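Side-chain contacts in BspA (BspA_V) (Streptococcus agalactiae serotype III, PDB 5DZ8), which probably mediates adhesion of the streptococcal cell as a cell wall-anchored AgI/II-family polypeptide, of which this chain is the variable domain: residues His39-Ile42 with Thr47-Tyr50; Arg106-Lys111 with Leu123-Gln128. All blocks are in the same frame, centred on the assembly; numbering follows the deposited sequence.

Interaction 1: His39-Ile42 with Thr47-Tyr50; sequences HDMI and TIGY
Asp40 pairs with Tyr50, Met41 with Gly49 and Ile42 with Thr47 where strands 34-42 and 47-63 run antiparallel as a beta hairpin, the axes of the short segments approaching to 4.7 Å at an N-to-C angle of 149°. A classic beta bulge breaks the regular pairing: Ile48 and Gly49 both face Met41. Met41 N gives a straight bond to Gly49 O at 2.7 Å, while Met41 O receives two donors, Ile48 N at 2.8 Å and, weakly, Gly49 N at 3.4 Å. On the face carrying Asp40, Thr47 and Tyr50, the carboxylate lies beside the tyrosine ring and points the same way, its plane turned 66° from the ring plane. Asp40 OD1 sits in the plane of that ring, at its edge, 3.2 Å from Tyr50 CD1, a position in which the slightly positive ring hydrogens would favour a carboxylate oxygen. Ile42 brings CD1 up to Thr47 OG1. The other face turns inward. Selenomethionine Met41 holds CG anti to its backbone N, its chain bends at chi2 and chi3, and Met41 CE lies at the edge of the His39 ring, in its plane. Tyr83 of strand 69-85, in the same sheet, touches both Met41 and Ile48; Ile96 of strand 94-101 on Met41 and Trp153 of strand 144-167 on Ile48 show this side facing the three-stranded sheet. Ile48, with CG1 lodged between its backbone N and carbonyl carbon (chi1 54°), places that CG1 4.1 Å from Met41 CG.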
# COMPACT_ATOMS: atom_id res chain seq x y z
N HIS A 39 -9.65 8.78 15.72
CA HIS A 39 -8.93 7.50 15.78
C HIS A 39 -7.50 7.60 16.37
O HIS A 39 -6.75 8.55 16.11
CB HIS A 39 -8.92 6.83 14.41
CG HIS A 39 -7.94 7.40 13.42
ND1 HIS A 39 -8.32 8.25 12.39
CD2 HIS A 39 -6.61 7.19 13.26
CE1 HIS A 39 -7.27 8.53 11.64
NE2 HIS A 39 -6.22 7.92 12.15
N ASP A 40 -7.15 6.61 17.20
CA ASP A 40 -5.79 6.42 17.73
C ASP A 40 -4.93 5.72 16.70
O ASP A 40 -5.32 4.70 16.17
CB ASP A 40 -5.84 5.52 18.97
CG ASP A 40 -6.19 6.27 20.23
OD1 ASP A 40 -6.83 7.34 20.13
OD2 ASP A 40 -5.82 5.78 21.33
N MSE A 41 -3.74 6.26 16.43
CA MSE A 41 -2.80 5.63 15.52
C MSE A 41 -1.68 4.95 16.30
O MSE A 41 -1.00 5.60 17.10
CB MSE A 41 -2.20 6.73 14.64
CG MSE A 41 -1.51 6.16 13.41
SE MSE A 41 -2.89 5.45 12.18
CE MSE A 41 -3.13 7.23 11.38
N ILE A 42 -1.50 3.64 16.02
CA ILE A 42 -0.67 2.67 16.76
C ILE A 42 0.49 2.25 15.87
O ILE A 42 0.27 1.95 14.71
CB ILE A 42 -1.49 1.38 17.09
CG1 ILE A 42 -2.82 1.70 17.79
CG2 ILE A 42 -0.71 0.40 17.95
CD1 ILE A 42 -2.68 2.45 19.10
N THR A 47 0.68 4.40 20.92
CA THR A 47 0.05 5.46 20.19
C THR A 47 1.06 6.53 19.74
O THR A 47 1.73 7.15 20.56
CB THR A 47 -1.04 6.12 21.05
OG1 THR A 47 -1.86 5.10 21.64
CG2 THR A 47 -1.96 7.03 20.20
N ILE A 48 1.19 6.72 18.44
CA ILE A 48 2.01 7.81 17.89
C ILE A 48 1.19 9.05 17.53
O ILE A 48 1.77 10.11 17.34
CB ILE A 48 2.80 7.36 16.65
CG1 ILE A 48 1.89 6.74 15.58
CG2 ILE A 48 3.84 6.35 17.09
CD1 ILE A 48 2.58 6.52 14.26
N GLY A 49 -0.13 8.92 17.41
CA GLY A 49 -0.97 10.09 17.13
C GLY A 49 -2.46 9.84 17.07
O GLY A 49 -2.89 8.70 17.07
N TYR A 50 -3.21 10.94 17.02
CA TYR A 50 -4.67 10.95 16.86
C TYR A 50 -5.14 11.66 15.57
O TYR A 50 -4.72 12.77 15.25
CB TYR A 50 -5.30 11.66 18.05
CG TYR A 50 -4.73 11.23 19.37
CD1 TYR A 50 -5.15 10.04 19.99
CD2 TYR A 50 -3.78 12.01 20.03
CE1 TYR A 50 -4.62 9.63 21.24
CE2 TYR A 50 -3.26 11.62 21.27
CZ TYR A 50 -3.67 10.44 21.87
OH TYR A 50 -3.11 10.10 23.07

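Interaction 2: Arg106-Lys111 with Leu123-Gln128; sequences RPIFEK and LNKTLQ
Leu123 and Phe109 make the aromatic part of a side-chain contact between two strands, 107-113 and 119-135, that belong to different antiparallel sheets. The axes of the short segments approach to 9.0 Å at an N-to-C angle of 159°, and no hydrogen bond joins them. Leu123 CD1 stands almost on the normal of the Phe109 ring, 4.0 Å from its centroid, in a CH-pi contact over one face. The other methyl, Leu123 CD2, rests 3.8 Å from Phe109 CB, so the leucine fork straddles the root and the face of the ring, the two side chains crossing at about a right angle. Phe109 CG lies anti to the backbone N (chi1 170°), which swings the ring out beneath this fork.

Aliphatic contacts centre on Ile108 CD1. It meets Lys125 CD at 3.8 Å, the two side chains sliding past each other in opposite directions, and Leu127 CD2 at 4.1 Å. The lysine is bent at chi3 and chi4. Lys125 CE also passes 3.5 Å from the backbone oxygen Ile108 O.

Bulges occur on both strands: Ile108 and Phe109 face Val100 in a classic bulge, and Asn124 and Lys125 face Leu78 in a G1 bulge. Strand 107-113 is bonded to strand 94-101, strand 119-135 to strand 69-85, and Tyr81 and Phe98 from these two neighbours also touch Phe109.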
# COMPACT_ATOMS: atom_id res chain seq x y z
N ARG A 106 -14.77 5.85 -5.62
CA ARG A 106 -13.95 6.94 -6.16
C ARG A 106 -13.25 7.76 -5.07
O ARG A 106 -13.93 8.33 -4.19
CB ARG A 106 -14.84 7.81 -6.98
CG ARG A 106 -14.18 8.91 -7.77
CD ARG A 106 -15.29 9.62 -8.55
NE ARG A 106 -16.18 8.67 -9.26
CZ ARG A 106 -17.35 8.15 -8.83
NH1 ARG A 106 -17.90 8.45 -7.62
NH2 ARG A 106 -17.99 7.28 -9.63
N PRO A 107 -11.89 7.85 -5.12
CA PRO A 107 -11.20 8.59 -4.09
C PRO A 107 -11.40 10.09 -4.19
O PRO A 107 -11.49 10.64 -5.27
CB PRO A 107 -9.72 8.20 -4.27
CG PRO A 107 -9.60 7.62 -5.63
CD PRO A 107 -10.98 7.46 -6.21
N ILE A 108 -11.55 10.75 -3.05
CA ILE A 108 -11.69 12.20 -3.04
C ILE A 108 -10.67 12.86 -2.11
O ILE A 108 -10.50 14.06 -2.11
CB ILE A 108 -13.15 12.63 -2.80
CG1 ILE A 108 -13.67 12.15 -1.43
CG2 ILE A 108 -14.06 12.09 -3.92
CD1 ILE A 108 -13.94 13.29 -0.49
N PHE A 109 -9.94 12.10 -1.33
CA PHE A 109 -8.90 12.72 -0.54
C PHE A 109 -7.92 11.61 -0.25
O PHE A 109 -8.30 10.45 -0.00
CB PHE A 109 -9.50 13.32 0.78
CG PHE A 109 -8.46 13.76 1.77
CD1 PHE A 109 -7.74 14.95 1.56
CD2 PHE A 109 -8.17 12.98 2.91
CE1 PHE A 109 -6.78 15.36 2.48
CE2 PHE A 109 -7.21 13.38 3.83
CZ PHE A 109 -6.49 14.56 3.62
N GLU A 110 -6.67 11.97 -0.28
CA GLU A 110 -5.58 11.05 -0.00
C GLU A 110 -4.45 11.80 0.66
O GLU A 110 -4.06 12.85 0.22
CB GLU A 110 -5.07 10.41 -1.28
CG GLU A 110 -4.03 9.35 -0.97
CD GLU A 110 -3.72 8.44 -2.15
OE1 GLU A 110 -4.62 8.03 -2.95
OE2 GLU A 110 -2.54 8.13 -2.27
N LYS A 111 -3.91 11.23 1.72
CA LYS A 111 -2.81 11.84 2.42
C LYS A 111 -1.89 10.75 2.93
O LYS A 111 -2.27 9.91 3.77
CB LYS A 111 -3.36 12.62 3.58
CG LYS A 111 -2.31 13.27 4.45
CD LYS A 111 -1.66 14.48 3.79
CE LYS A 111 -0.61 15.01 4.78
NZ LYS A 111 -0.14 16.32 4.35
N LEU A 123 -10.84 19.74 3.35
CA LEU A 123 -11.46 19.08 2.22
C LEU A 123 -12.60 19.94 1.69
O LEU A 123 -12.62 20.27 0.53
CB LEU A 123 -12.02 17.73 2.67
CG LEU A 123 -11.05 16.56 2.85
CD1 LEU A 123 -10.22 16.70 4.06
CD2 LEU A 123 -11.84 15.28 3.01
N ASN A 124 -13.57 20.25 2.55
CA ASN A 124 -14.81 20.91 2.15
C ASN A 124 -15.48 20.29 0.94
O ASN A 124 -15.89 20.98 0.06
CB ASN A 124 -14.58 22.42 1.99
CG ASN A 124 -14.25 23.10 3.29
OD1 ASN A 124 -14.55 22.60 4.38
ND2 ASN A 124 -13.62 24.26 3.19
N LYS A 125 -15.58 18.97 0.94
CA LYS A 125 -16.21 18.21 -0.14
C LYS A 125 -17.56 17.66 0.24
O LYS A 125 -17.68 17.02 1.27
CB LYS A 125 -15.28 17.13 -0.63
CG LYS A 125 -14.18 17.75 -1.52
CD LYS A 125 -13.03 16.79 -1.73
CE LYS A 125 -12.41 16.87 -3.13
NZ LYS A 125 -11.30 17.82 -3.14
N THR A 126 -18.58 18.00 -0.58
CA THR A 126 -19.91 17.54 -0.47
C THR A 126 -20.19 16.48 -1.51
O THR A 126 -19.96 16.72 -2.66
CB THR A 126 -20.87 18.69 -0.62
OG1 THR A 126 -20.52 19.63 0.37
CG2 THR A 126 -22.31 18.22 -0.39
N LEU A 127 -20.60 15.30 -1.07
CA LEU A 127 -20.94 14.18 -1.87
C LEU A 127 -22.45 14.00 -1.82
O LEU A 127 -23.05 13.78 -0.75
CB LEU A 127 -20.29 12.94 -1.30
CG LEU A 127 -18.84 13.00 -0.78
CD1 LEU A 127 -18.34 11.59 -0.48
CD2 LEU A 127 -17.87 13.67 -1.72
N GLN A 128 -23.08 14.06 -2.98
CA GLN A 128 -24.55 13.95 -3.09
C GLN A 128 -25.01 12.50 -2.86
O GLN A 128 -24.36 11.59 -3.25
CB GLN A 128 -25.04 14.50 -4.43
CG GLN A 128 -24.71 15.98 -4.63
CD GLN A 128 -25.61 16.91 -3.82
OE1 GLN A 128 -26.81 16.73 -3.72
NE2 GLN A 128 -25.01 17.94 -3.26

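Both contacts involve the six-stranded sheet, but in different ways. Interaction 1 lies within it, pairing two neighbouring strands of one hairpin through backbone hydrogen bonds; interaction 2 joins the edge strand 119-135, one of its two outermost within this chain, to strand 107-113 of the three-stranded sheet through side chains, without a hydrogen bond. Their centres are 22 Å apart and they do not touch, although Tyr81 of strand 69-85 and Phe98 of strand 94-101 contact His39 in the first and Phe109 in the second. Interaction 1 is partly buried, with a largely apolar inner face and an exposed outer face bearing a carboxylate. Interaction 2 is a surface contact, apolar and aromatic, in which a lysine contributes its aliphatic chain.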